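Local coordinates for alpha-L-rhamnosidase (Streptomyces avermitilis, PDB 3W5M), which hydrolyses terminal non-reducing alpha-L-rhamnose residues from flavonoid glycosides and gum arabic, and carries a calcium-dependent, rhamnose-binding module of family CBM67, at residues W140-E145 against A234-V239; L174-D179 against A207-L212; N180-S185 against A192-E197; A223-N228 against G267-D272. All blocks are in the same frame, centred on the assembly; numbering follows the deposited sequence.

All four contacts lie in the CBM67 module, a beta sandwich with a calcium ion at one end of its strands. From the N terminus, Trp-140 to Glu-145 comes first and pairs with Ala-234 to Val-239, so contact 1 closes the longest loop. Contact 2 nests inside it, joining strand 171-179 to strand 207-210, and contact 3, the hairpin of strands 181-186 and 189-193, nests inside contact 2. Contact 4 crosses contact 1: strand 218-227 leaves within that loop and meets Gly-267 to Asp-272 beyond it. Contacts 1 and 2 share one sheet through strands 235-244 and 171-179; contacts 3 and 4 share the other through strands 181-186 and 218-227.

Contact 1. Residues W140-E145 against A234-V239; sequences WIWFPE and AGWICV
In the CBM67 beta sandwich, the end of strand 139-142 meets the start of strand 235-244 through a single antiparallel bridge, the hydrogen-bonded pair Ile-141 and Trp-236. Ile-141 N gives a nearly straight bond to Trp-236 O (2.8 Å), and Trp-236 N returns a more bent one to Ile-141 O (2.9 Å). The short strand axes run at 130° to each other, and three indoles fill out the contact, each with one face covered by an aliphatic group. Ala-234 CB stands over the centre of the Trp-142 six-membered ring, 3.5 Å from its centroid, a CH-pi contact. Ile-237 CG2 does the same for the six-membered ring of Trp-140, 3.7 Å from the centroid and almost on the ring normal, while Ile-237 CD1 reaches the pyrrole side near NE1. The third indole, Trp-236, has CG between its backbone N and carbonyl carbon (chi1 70°), which turns the ring back alongside Ile-141; Ile-141 CG1 lies over its five-membered ring and CD1 touches CZ2 at 3.5 Å. At its rim Trp-142 NE1 gives a bent bond to Glu-145 OE2 (2.9 Å) on the anti lone pair, 23° out of the indole plane, and the same oxygen takes a salt bridge from Arg-157. Trp-140 stacks on Trp-292 and lies beside the rhamnose-binding Trp-203, while Ala-234 packs on the calcium ligand Asn-228. Strand 139-142, itself paired with strand 282-286, is thus bridged to strand 235-244 of the CBM67 beta sandwich, next to its calcium and rhamnose site.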
loop_
_atom_site.group_PDB
_atom_site.type_symbol
_atom_site.label_atom_id
_atom_site.label_comp_id
_atom_site.label_asym_id
_atom_site.label_seq_id
_atom_site.Cartn_x
_atom_site.Cartn_y
_atom_site.Cartn_z
ATOM N N TRP A 140 -15.834 -5.639 37.874
ATOM C CA TRP A 140 -17.022 -5.157 37.187
ATOM C C TRP A 140 -18.109 -4.982 38.226
ATOM O O TRP A 140 -18.354 -5.903 39.007
ATOM C CB TRP A 140 -17.533 -6.163 36.160
ATOM C CG TRP A 140 -16.591 -6.386 35.021
ATOM C CD1 TRP A 140 -15.588 -7.288 34.966
ATOM C CD2 TRP A 140 -16.626 -5.738 33.748
ATOM N NE1 TRP A 140 -14.944 -7.215 33.748
ATOM C CE2 TRP A 140 -15.568 -6.273 32.977
ATOM C CE3 TRP A 140 -17.447 -4.747 33.182
ATOM C CZ2 TRP A 140 -15.317 -5.871 31.654
ATOM C CZ3 TRP A 140 -17.180 -4.327 31.887
ATOM C CH2 TRP A 140 -16.122 -4.895 31.130
ATOM N N ILE A 141 -18.716 -3.798 38.276
ATOM C CA ILE A 141 -19.751 -3.536 39.270
ATOM C C ILE A 141 -21.062 -3.106 38.633
ATOM O O ILE A 141 -21.099 -2.644 37.477
ATOM C CB ILE A 141 -19.306 -2.510 40.359
ATOM C CG1 ILE A 141 -18.987 -1.137 39.769
ATOM C CG2 ILE A 141 -18.120 -3.037 41.108
ATOM C CD1 ILE A 141 -18.926 -0.055 40.835
ATOM N N TRP A 142 -22.153 -3.285 39.388
ATOM C CA TRP A 142 -23.464 -2.805 38.983
ATOM C C TRP A 142 -24.258 -2.487 40.221
ATOM O O TRP A 142 -23.763 -2.636 41.334
ATOM C CB TRP A 142 -24.173 -3.891 38.124
ATOM C CG TRP A 142 -25.302 -3.390 37.344
ATOM C CD1 TRP A 142 -26.629 -3.729 37.505
ATOM C CD2 TRP A 142 -25.255 -2.478 36.236
ATOM N NE1 TRP A 142 -27.393 -3.079 36.572
ATOM C CE2 TRP A 142 -26.591 -2.301 35.783
ATOM C CE3 TRP A 142 -24.220 -1.780 35.590
ATOM C CZ2 TRP A 142 -26.925 -1.439 34.716
ATOM C CZ3 TRP A 142 -24.557 -0.929 34.513
ATOM C CH2 TRP A 142 -25.904 -0.775 34.097
ATOM N N PHE A 143 -25.489 -2.035 40.031
ATOM C CA PHE A 143 -26.433 -1.935 41.135
ATOM C C PHE A 143 -26.748 -3.350 41.686
ATOM O O PHE A 143 -26.774 -4.327 40.902
ATOM C CB PHE A 143 -27.703 -1.207 40.680
ATOM C CG PHE A 143 -28.703 -1.027 41.793
ATOM C CD1 PHE A 143 -28.588 0.045 42.676
ATOM C CD2 PHE A 143 -29.691 -1.991 42.026
ATOM C CE1 PHE A 143 -29.482 0.195 43.723
ATOM C CE2 PHE A 143 -30.571 -1.859 43.097
ATOM C CZ PHE A 143 -30.473 -0.762 43.940
ATOM N N PRO A 144 -26.952 -3.478 43.018
ATOM C CA PRO A 144 -27.232 -4.802 43.588
ATOM C C PRO A 144 -28.640 -5.263 43.246
ATOM O O PRO A 144 -29.554 -5.157 44.073
ATOM C CB PRO A 144 -27.077 -4.583 45.105
ATOM C CG PRO A 144 -27.340 -3.111 45.298
ATOM C CD PRO A 144 -26.693 -2.481 44.083
ATOM N N GLU A 145 -28.802 -5.738 42.019
ATOM C CA GLU A 145 -30.058 -6.359 41.566
ATOM C C GLU A 145 -29.693 -7.689 40.886
ATOM O O GLU A 145 -28.929 -7.712 39.920
ATOM C CB GLU A 145 -30.831 -5.430 40.618
ATOM C CG GLU A 145 -30.001 -4.850 39.485
ATOM C CD GLU A 145 -30.686 -3.710 38.726
ATOM O OE1 GLU A 145 -31.890 -3.445 38.943
ATOM O OE2 GLU A 145 -30.016 -3.072 37.893
ATOM N N ALA A 234 -24.718 -6.761 32.488
ATOM C CA ALA A 234 -24.377 -5.356 32.670
ATOM C C ALA A 234 -23.305 -5.286 33.704
ATOM O O ALA A 234 -23.198 -6.147 34.591
ATOM C CB ALA A 234 -25.579 -4.532 33.123
ATOM N N GLY A 235 -22.492 -4.247 33.583
ATOM C CA GLY A 235 -21.461 -3.989 34.559
ATOM C C GLY A 235 -20.518 -2.927 34.020
ATOM O O GLY A 235 -20.422 -2.728 32.803
ATOM N N TRP A 236 -19.771 -2.284 34.911
ATOM C CA TRP A 236 -18.769 -1.310 34.434
ATOM C C TRP A 236 -17.558 -1.473 35.343
ATOM O O TRP A 236 -17.674 -1.996 36.459
ATOM C CB TRP A 236 -19.325 0.142 34.373
ATOM C CG TRP A 236 -19.567 0.763 35.706
ATOM C CD1 TRP A 236 -20.694 0.653 36.479
ATOM C CD2 TRP A 236 -18.646 1.569 36.460
ATOM N NE1 TRP A 236 -20.526 1.340 37.662
ATOM C CE2 TRP A 236 -19.291 1.928 37.669
ATOM C CE3 TRP A 236 -17.356 2.046 36.211
ATOM C CZ2 TRP A 236 -18.683 2.729 38.648
ATOM C CZ3 TRP A 236 -16.743 2.854 37.192
ATOM C CH2 TRP A 236 -17.409 3.172 38.391
ATOM N N ILE A 237 -16.384 -1.097 34.844
ATOM C CA ILE A 237 -15.166 -1.360 35.573
ATOM C C ILE A 237 -14.210 -0.178 35.351
ATOM O O ILE A 237 -14.191 0.412 34.247
ATOM C CB ILE A 237 -14.543 -2.673 35.030
ATOM C CG1 ILE A 237 -13.313 -3.104 35.863
ATOM C CG2 ILE A 237 -14.216 -2.526 33.524
ATOM C CD1 ILE A 237 -12.887 -4.562 35.609
ATOM N N CYS A 238 -13.422 0.183 36.367
ATOM C CA CYS A 238 -12.426 1.231 36.152
ATOM C C CYS A 238 -11.215 1.051 37.053
ATOM O O CYS A 238 -11.273 0.304 38.052
ATOM C CB CYS A 238 -13.035 2.642 36.325
ATOM S SG CYS A 238 -13.340 3.112 38.048
ATOM N N VAL A 239 -10.109 1.701 36.671
ATOM C CA VAL A 239 -8.996 1.933 37.595
ATOM C C VAL A 239 -8.571 3.390 37.446
ATOM O O VAL A 239 -8.410 3.888 36.331
ATOM C CB VAL A 239 -7.754 1.034 37.350
ATOM C CG1 VAL A 239 -6.679 1.310 38.408
ATOM C CG2 VAL A 239 -8.120 -0.442 37.380
#

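Contact 2. Residues L174-D179 against A207-L212; sequences LAISAD and AVIDVL. With CA (calcium ion), chain B.
Strand 171-179, which delivers Asp-179 to the calcium and rhamnose site of CBM67, is flanked along its middle by edge strand 207-210 in an antiparallel ladder. Leu-174 and Ile-209 form one hydrogen-bonded pair, with Leu-174 N to Ile-209 O and Ile-209 N to Leu-174 O both at 2.8 Å. Ile-176 and Ala-207 form the next, Ile-176 N to Ala-207 O being 2.9 Å. Between them Ala-175 and Val-208 make the non-hydrogen-bonded pair, and their CB and CG2 touch at 4.1 Å on one face. On the other face Ile-209 CD1 reaches across: chi1 -52° and chi2 102° bring it toward strand 171-179, to 3.8 Å from Ile-176 CG2 and 3.5 Å from Leu-174 O. Past the edge strand, Val-211 CG1 reaches Leu-174 CB (4.1 Å), while an Asx turn, Asp-210 OD1 accepting from Leu-212 N, bends the chain. At the far end of strand 171-179, Asp-179 OD1 binds calcium at 2.4 Å; its OD2 takes a bond from a metal-bound water and another from Trp-292 NE1. Strand 235-244 lies along the other edge of strand 171-179. The face of Leu-174, Ile-176 and Ile-209 packs against the opposing sheet, on Tyr-182 and Val-184 of strand 181-186 and Ala-192 of strand 189-193.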
loop_
_atom_site.group_PDB
_atom_site.type_symbol
_atom_site.label_atom_id
_atom_site.label_comp_id
_atom_site.label_asym_id
_atom_site.label_seq_id
_atom_site.Cartn_x
_atom_site.Cartn_y
_atom_site.Cartn_z
ATOM N N LEU A 174 -7.321 7.446 34.074
ATOM C CA LEU A 174 -8.510 6.641 34.305
ATOM C C LEU A 174 -8.709 5.680 33.146
ATOM O O LEU A 174 -8.793 6.112 31.998
ATOM C CB LEU A 174 -9.746 7.541 34.461
ATOM C CG LEU A 174 -11.079 6.800 34.644
ATOM C CD1 LEU A 174 -11.134 6.073 35.978
ATOM C CD2 LEU A 174 -12.265 7.763 34.510
ATOM N N ALA A 175 -8.765 4.380 33.441
ATOM C CA ALA A 175 -9.127 3.384 32.428
ATOM C C ALA A 175 -10.538 2.913 32.820
ATOM O O ALA A 175 -10.807 2.673 33.988
ATOM C CB ALA A 175 -8.159 2.213 32.459
ATOM N N ILE A 176 -11.433 2.832 31.848
ATOM C CA ILE A 176 -12.846 2.588 32.164
ATOM C C ILE A 176 -13.514 1.892 30.976
ATOM O O ILE A 176 -13.224 2.180 29.812
ATOM C CB ILE A 176 -13.561 3.902 32.562
ATOM C CG1 ILE A 176 -15.035 3.672 32.955
ATOM C CG2 ILE A 176 -13.480 4.916 31.426
ATOM C CD1 ILE A 176 -15.642 4.759 33.823
ATOM N N SER A 177 -14.381 0.937 31.279
ATOM C CA SER A 177 -15.174 0.295 30.265
ATOM C C SER A 177 -16.561 -0.003 30.842
ATOM O O SER A 177 -16.688 -0.156 32.056
ATOM C CB SER A 177 -14.493 -1.022 29.878
ATOM O OG SER A 177 -15.117 -1.577 28.729
ATOM N N ALA A 178 -17.589 -0.094 29.994
ATOM C CA ALA A 178 -18.895 -0.525 30.516
ATOM C C ALA A 178 -19.630 -1.353 29.498
ATOM O O ALA A 178 -19.523 -1.103 28.305
ATOM C CB ALA A 178 -19.759 0.667 30.922
ATOM N N ASP A 179 -20.365 -2.330 30.002
ATOM C CA ASP A 179 -21.410 -3.008 29.259
ATOM C C ASP A 179 -22.735 -2.366 29.728
ATOM O O ASP A 179 -23.239 -2.742 30.790
ATOM C CB ASP A 179 -21.365 -4.490 29.660
ATOM C CG ASP A 179 -22.368 -5.349 28.876
ATOM O OD1 ASP A 179 -23.314 -4.778 28.336
ATOM O OD2 ASP A 179 -22.227 -6.580 28.849
ATOM N N ALA A 207 -11.479 2.690 27.410
ATOM C CA ALA A 207 -10.814 3.967 27.150
ATOM C C ALA A 207 -9.847 4.278 28.285
ATOM O O ALA A 207 -10.102 3.944 29.466
ATOM C CB ALA A 207 -11.834 5.076 27.022
ATOM N N VAL A 208 -8.738 4.927 27.929
ATOM C CA VAL A 208 -7.796 5.448 28.908
ATOM C C VAL A 208 -7.748 6.977 28.762
ATOM O O VAL A 208 -7.504 7.481 27.676
ATOM C CB VAL A 208 -6.380 4.849 28.722
ATOM C CG1 VAL A 208 -5.410 5.416 29.761
ATOM C CG2 VAL A 208 -6.435 3.343 28.871
ATOM N N ILE A 209 -7.986 7.693 29.858
ATOM C CA ILE A 209 -8.137 9.161 29.834
ATOM C C ILE A 209 -7.156 9.766 30.831
ATOM O O ILE A 209 -7.092 9.321 31.969
ATOM C CB ILE A 209 -9.559 9.618 30.255
ATOM C CG1 ILE A 209 -10.656 8.904 29.450
ATOM C CG2 ILE A 209 -9.711 11.144 30.106
ATOM C CD1 ILE A 209 -11.322 7.773 30.212
ATOM N N ASP A 210 -6.385 10.767 30.413
ATOM C CA ASP A 210 -5.591 11.520 31.380
ATOM C C ASP A 210 -6.531 12.445 32.157
ATOM O O ASP A 210 -7.261 13.203 31.552
ATOM C CB ASP A 210 -4.477 12.333 30.693
ATOM C CG ASP A 210 -3.494 12.948 31.702
ATOM O OD1 ASP A 210 -3.920 13.762 32.553
ATOM O OD2 ASP A 210 -2.290 12.605 31.665
ATOM N N VAL A 211 -6.488 12.385 33.491
ATOM C CA VAL A 211 -7.392 13.166 34.356
ATOM C C VAL A 211 -6.645 14.031 35.370
ATOM O O VAL A 211 -7.226 14.467 36.368
ATOM C CB VAL A 211 -8.412 12.265 35.122
ATOM C CG1 VAL A 211 -9.403 11.642 34.150
ATOM C CG2 VAL A 211 -7.704 11.180 35.932
ATOM N N LEU A 212 -5.364 14.282 35.118
ATOM C CA LEU A 212 -4.584 15.115 36.030
ATOM C C LEU A 212 -5.231 16.499 36.244
ATOM O O LEU A 212 -5.195 17.027 37.366
ATOM C CB LEU A 212 -3.132 15.235 35.562
ATOM C CG LEU A 212 -2.167 16.094 36.401
ATOM C CD1 LEU A 212 -1.908 15.466 37.755
ATOM C CD2 LEU A 212 -0.854 16.295 35.649
HETATM CA CA CA B . -25.572 -5.402 28.158
HETATM O O HOH W 1 -24.238 -7.517 27.353
HETATM O O HOH W 2 -27.449 -6.848 27.687
HETATM O O HOH W 3 -25.455 -5.903 25.618
#

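Contact 3. Residues N180-S185 against A192-E197; sequences NVYAVS and ARTDLE. With CA (calcium ion), chain B.
Tyr-182 leans over Thr-194 across the hairpin of strands 181-186 and 189-193. From CB, a chi1 of 62° tucks the ring over the backbone and lays it across the partner chain. CD2 and CE2 pass over Thr-194 OG1, which sits 3.4 Å from the ring plane, offset toward the rim. CE1, across the ring from CD2, comes to 4.2 Å from Ala-192 CB. At the tip, OH lies 3.9 Å from Thr-194 CG2 and shares a hydrogen bond with a water that also gives a weak one to Arg-193 O. Thr-194 OG1 in turn accepts from Tyr-182 N (3.2 Å) and meets a second water, which donates to Asn-180 O. Thr-194 N bonds to Tyr-182 O (2.9 Å) and Val-184 N to Ala-192 O. On the opposite face of the sheet, Ala-183 CB lies over the guanidinium of Arg-193, whose NH2 forms a salt bridge with Glu-190. Asn-180, preceded by a cis peptide, binds calcium through OD1 (2.6 Å), which also accepts from Ala-229 N; with Val-181 it faces Ser-227 in a classic beta bulge. The whole is an antiparallel beta hairpin leading out of the calcium and rhamnose site of CBM67.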
loop_
_atom_site.group_PDB
_atom_site.type_symbol
_atom_site.label_atom_id
_atom_site.label_comp_id
_atom_site.label_asym_id
_atom_site.label_seq_id
_atom_site.Cartn_x
_atom_site.Cartn_y
_atom_site.Cartn_z
ATOM N N ASN A 180 -23.334 -1.415 28.989
ATOM C CA ASN A 180 -22.943 -1.013 27.634
ATOM C C ASN A 180 -22.319 0.354 27.476
ATOM O O ASN A 180 -21.461 0.535 26.604
ATOM C CB ASN A 180 -24.164 -1.087 26.707
ATOM C CG ASN A 180 -24.625 -2.507 26.520
ATOM O OD1 ASN A 180 -25.563 -2.963 27.185
ATOM N ND2 ASN A 180 -23.910 -3.249 25.670
ATOM N N VAL A 181 -22.748 1.319 28.286
ATOM C CA VAL A 181 -22.201 2.685 28.164
ATOM C C VAL A 181 -22.024 3.349 29.524
ATOM O O VAL A 181 -22.612 2.902 30.526
ATOM C CB VAL A 181 -23.090 3.618 27.293
ATOM C CG1 VAL A 181 -23.122 3.160 25.837
ATOM C CG2 VAL A 181 -24.500 3.756 27.866
ATOM N N TYR A 182 -21.248 4.434 29.552
ATOM C CA TYR A 182 -20.961 5.136 30.802
ATOM C C TYR A 182 -20.824 6.645 30.573
ATOM O O TYR A 182 -20.601 7.091 29.444
ATOM C CB TYR A 182 -19.702 4.577 31.466
ATOM C CG TYR A 182 -18.462 4.753 30.624
ATOM C CD1 TYR A 182 -17.771 5.961 30.616
ATOM C CD2 TYR A 182 -17.998 3.725 29.805
ATOM C CE1 TYR A 182 -16.648 6.142 29.823
ATOM C CE2 TYR A 182 -16.867 3.892 29.015
ATOM C CZ TYR A 182 -16.193 5.108 29.034
ATOM O OH TYR A 182 -15.084 5.281 28.240
ATOM N N ALA A 183 -20.979 7.421 31.647
ATOM C CA ALA A 183 -20.569 8.833 31.667
ATOM C C ALA A 183 -19.936 9.065 33.039
ATOM O O ALA A 183 -20.574 8.847 34.067
ATOM C CB ALA A 183 -21.763 9.751 31.457
ATOM N N VAL A 184 -18.664 9.436 33.053
ATOM C CA VAL A 184 -17.936 9.576 34.303
ATOM C C VAL A 184 -17.497 11.034 34.521
ATOM O O VAL A 184 -17.139 11.737 33.554
ATOM C CB VAL A 184 -16.754 8.570 34.388
ATOM C CG1 VAL A 184 -15.871 8.649 33.140
ATOM C CG2 VAL A 184 -15.957 8.783 35.658
ATOM N N SER A 185 -17.571 11.461 35.779
ATOM C CA SER A 185 -17.174 12.806 36.211
ATOM C C SER A 185 -16.260 12.772 37.427
ATOM O O SER A 185 -16.294 11.829 38.227
ATOM C CB SER A 185 -18.416 13.655 36.488
ATOM O OG SER A 185 -19.167 13.138 37.577
ATOM N N ALA A 192 -15.296 11.811 30.601
ATOM C CA ALA A 192 -15.433 10.844 29.507
ATOM C C ALA A 192 -16.843 10.276 29.488
ATOM O O ALA A 192 -17.498 10.194 30.528
ATOM C CB ALA A 192 -14.430 9.707 29.678
ATOM N N ARG A 193 -17.286 9.875 28.302
ATOM C CA ARG A 193 -18.550 9.159 28.114
ATOM C C ARG A 193 -18.537 8.348 26.835
ATOM O O ARG A 193 -17.754 8.612 25.927
ATOM C CB ARG A 193 -19.751 10.115 28.088
ATOM C CG ARG A 193 -19.855 10.981 26.841
ATOM C CD ARG A 193 -21.298 11.393 26.531
ATOM N NE ARG A 193 -21.915 12.124 27.637
ATOM C CZ ARG A 193 -22.942 11.695 28.376
ATOM N NH1 ARG A 193 -23.523 10.523 28.131
ATOM N NH2 ARG A 193 -23.399 12.452 29.361
ATOM N N THR A 194 -19.394 7.338 26.792
ATOM C CA THR A 194 -19.739 6.612 25.570
ATOM C C THR A 194 -21.245 6.699 25.383
ATOM O O THR A 194 -21.977 6.959 26.345
ATOM C CB THR A 194 -19.261 5.147 25.587
ATOM O OG1 THR A 194 -19.633 4.518 26.825
ATOM C CG2 THR A 194 -17.756 5.099 25.463
ATOM N N ASP A 195 -21.721 6.521 24.151
ATOM C CA ASP A 195 -23.144 6.794 23.856
ATOM C C ASP A 195 -23.896 5.560 23.352
ATOM O O ASP A 195 -23.357 4.788 22.550
ATOM C CB ASP A 195 -23.280 7.977 22.884
ATOM C CG ASP A 195 -22.667 9.267 23.442
ATOM O OD1 ASP A 195 -23.222 9.850 24.403
ATOM O OD2 ASP A 195 -21.614 9.697 22.921
ATOM N N LEU A 196 -25.127 5.376 23.842
ATOM C CA LEU A 196 -25.922 4.171 23.541
ATOM C C LEU A 196 -26.111 3.924 22.047
ATOM O O LEU A 196 -25.949 2.791 21.579
ATOM C CB LEU A 196 -27.284 4.179 24.265
ATOM C CG LEU A 196 -27.439 3.410 25.592
ATOM C CD1 LEU A 196 -28.883 3.431 26.081
ATOM C CD2 LEU A 196 -26.938 1.973 25.480
ATOM N N GLU A 197 -26.439 4.985 21.310
ATOM C CA GLU A 197 -26.615 4.899 19.853
ATOM C C GLU A 197 -25.343 4.472 19.101
ATOM O O GLU A 197 -25.425 3.744 18.105
ATOM C CB GLU A 197 -27.238 6.188 19.257
ATOM C CG GLU A 197 -27.094 7.470 20.082
ATOM C CD GLU A 197 -25.797 8.233 19.830
ATOM O OE1 GLU A 197 -24.940 7.764 19.048
ATOM O OE2 GLU A 197 -25.630 9.321 20.423
HETATM CA CA CA B . -25.572 -5.402 28.158
HETATM O O HOH W 4 -18.971 1.874 26.501
HETATM O O HOH W 3 -25.455 -5.903 25.618
HETATM O O HOH W 5 -14.789 7.247 26.452
HETATM O O HOH W 2 -27.449 -6.848 27.687
HETATM O O HOH W 1 -24.238 -7.517 27.353
#

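Contact 4. Residues A223-N228 against G267-D272; sequences AVSASN and GWREPD. With CA (calcium ion), chain B.
A chi1 of 75° folds the Trp-268 indole back over its own main chain, while Arg-269 has CG on the far side from its carbonyl carbon (chi1 -60°) and runs extended to NE; together these torsions bring both side chains against strand 218-227. They form a layered pair: Arg-269 CG lies over the centre of the Trp-268 indole, 3.5 Å above its plane, and the guanidinium has Trp-268 CZ2 against one face. The indole meets the strand by its rim. CZ3 touches Ala-223 CB at 3.8 Å, and CH2 points at the backbone, 3.7 Å from Ser-225 N with that nitrogen near the ring plane. Arg-269 NH1 lies 3.2 Å from Ala-223 O, and NH2 is 3.3 Å from Ser-225 OG, which lies near the guanidinium plane at its edge; a water in that plane accepts from NH2 (3.1 Å) and also hydrogen-bonds Ser-225 OG (2.6 Å). The firm partners belong to the next strand: NH1 donates to Ser-185 OG and NH2 to Ala-183 O. A type I turn from Gly-267 to Glu-270 presents the two residues. Arg-269 thus spans strands 218-227 and 181-186, while Trp-268 meets Trp-158 of strand 156-165 edge-to-face. Strand 218-227 lies between those two neighbours and runs on to Asn-228, a calcium ligand; its opposite face, with Val-224 and Ala-226, packs on Trp-236 of strand 235-244.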
loop_
_atom_site.group_PDB
_atom_site.type_symbol
_atom_site.label_atom_id
_atom_site.label_comp_id
_atom_site.label_asym_id
_atom_site.label_seq_id
_atom_site.Cartn_x
_atom_site.Cartn_y
_atom_site.Cartn_z
ATOM N N ALA A 223 -18.143 10.062 40.022
ATOM C CA ALA A 223 -19.535 9.701 39.796
ATOM C C ALA A 223 -19.689 9.137 38.413
ATOM O O ALA A 223 -19.085 9.627 37.441
ATOM C CB ALA A 223 -20.441 10.920 40.005
ATOM N N VAL A 224 -20.523 8.108 38.286
ATOM C CA VAL A 224 -20.610 7.409 37.011
ATOM C C VAL A 224 -22.070 7.094 36.826
ATOM O O VAL A 224 -22.703 6.629 37.756
ATOM C CB VAL A 224 -19.795 6.085 37.063
ATOM C CG1 VAL A 224 -20.091 5.185 35.879
ATOM C CG2 VAL A 224 -18.314 6.389 37.074
ATOM N N SER A 225 -22.609 7.401 35.653
ATOM C CA SER A 225 -23.864 6.755 35.187
ATOM C C SER A 225 -23.473 5.655 34.202
ATOM O O SER A 225 -22.483 5.782 33.494
ATOM C CB SER A 225 -24.816 7.768 34.541
ATOM O OG SER A 225 -24.250 8.331 33.363
ATOM N N ALA A 226 -24.214 4.551 34.196
ATOM C CA ALA A 226 -23.954 3.478 33.255
ATOM C C ALA A 226 -25.298 2.915 32.850
ATOM O O ALA A 226 -26.213 2.831 33.676
ATOM C CB ALA A 226 -23.092 2.397 33.892
ATOM N N SER A 227 -25.410 2.517 31.582
ATOM C CA SER A 227 -26.679 2.020 31.056
ATOM C C SER A 227 -26.503 0.663 30.403
ATOM O O SER A 227 -25.510 0.413 29.706
ATOM C CB SER A 227 -27.284 3.012 30.061
ATOM O OG SER A 227 -27.507 4.258 30.713
ATOM N N ASN A 228 -27.475 -0.212 30.626
ATOM C CA ASN A 228 -27.490 -1.512 29.953
ATOM C C ASN A 228 -28.475 -1.392 28.802
ATOM O O ASN A 228 -29.605 -0.930 29.007
ATOM C CB ASN A 228 -27.930 -2.583 30.947
ATOM C CG ASN A 228 -27.889 -4.004 30.372
ATOM O OD1 ASN A 228 -27.207 -4.286 29.394
ATOM N ND2 ASN A 228 -28.625 -4.907 31.012
ATOM N N GLY A 267 -27.267 17.563 41.160
ATOM C CA GLY A 267 -26.220 17.729 42.149
ATOM C C GLY A 267 -25.551 16.402 42.417
ATOM O O GLY A 267 -24.512 16.359 43.055
ATOM N N TRP A 268 -26.131 15.316 41.909
ATOM C CA TRP A 268 -25.681 13.958 42.285
ATOM C C TRP A 268 -24.249 13.666 41.900
ATOM O O TRP A 268 -23.667 12.691 42.399
ATOM C CB TRP A 268 -26.604 12.856 41.718
ATOM C CG TRP A 268 -26.422 12.619 40.254
ATOM C CD1 TRP A 268 -27.053 13.282 39.243
ATOM C CD2 TRP A 268 -25.570 11.637 39.622
ATOM N NE1 TRP A 268 -26.650 12.785 38.035
ATOM C CE2 TRP A 268 -25.724 11.794 38.232
ATOM C CE3 TRP A 268 -24.667 10.672 40.100
ATOM C CZ2 TRP A 268 -25.040 11.002 37.296
ATOM C CZ3 TRP A 268 -23.954 9.885 39.151
ATOM C CH2 TRP A 268 -24.161 10.057 37.775
ATOM N N ARG A 269 -23.680 14.465 40.990
ATOM C CA ARG A 269 -22.262 14.302 40.643
ATOM C C ARG A 269 -21.348 15.117 41.569
ATOM O O ARG A 269 -20.135 14.957 41.530
ATOM C CB ARG A 269 -21.991 14.630 39.177
ATOM C CG ARG A 269 -22.768 13.761 38.178
ATOM C CD ARG A 269 -22.339 14.023 36.746
ATOM N NE ARG A 269 -22.867 13.023 35.809
ATOM C CZ ARG A 269 -22.215 11.914 35.400
ATOM N NH1 ARG A 269 -21.003 11.616 35.842
ATOM N NH2 ARG A 269 -22.791 11.076 34.545
ATOM N N GLU A 270 -21.933 15.971 42.407
ATOM C CA GLU A 270 -21.117 16.924 43.201
ATOM C C GLU A 270 -20.615 16.348 44.507
ATOM O O GLU A 270 -21.247 15.437 45.075
ATOM C CB GLU A 270 -21.889 18.215 43.525
ATOM C CG GLU A 270 -22.586 18.880 42.360
ATOM C CD GLU A 270 -21.642 19.528 41.367
ATOM O OE1 GLU A 270 -20.437 19.653 41.662
ATOM O OE2 GLU A 270 -22.115 19.904 40.278
ATOM N N PRO A 271 -19.499 16.898 45.022
ATOM C CA PRO A 271 -18.972 16.414 46.286
ATOM C C PRO A 271 -19.974 16.311 47.440
ATOM O O PRO A 271 -19.955 15.299 48.149
ATOM C CB PRO A 271 -17.864 17.419 46.606
ATOM C CG PRO A 271 -17.343 17.795 45.261
ATOM C CD PRO A 271 -18.544 17.809 44.345
ATOM N N ASP A 272 -20.833 17.313 47.631
ATOM C CA ASP A 272 -21.619 17.370 48.879
ATOM C C ASP A 272 -23.027 16.769 48.819
ATOM O O ASP A 272 -23.844 16.965 49.728
ATOM C CB ASP A 272 -21.639 18.798 49.449
ATOM C CG ASP A 272 -20.325 19.172 50.139
ATOM O OD1 ASP A 272 -19.563 18.249 50.515
ATOM O OD2 ASP A 272 -20.061 20.392 50.312
HETATM CA CA CA B . -25.572 -5.402 28.158
HETATM O O HOH W 6 -25.540 10.532 33.155
HETATM O O HOH W 2 -27.449 -6.848 27.687
HETATM O O HOH W 3 -25.455 -5.903 25.618
HETATM O O HOH W 1 -24.238 -7.517 27.353
#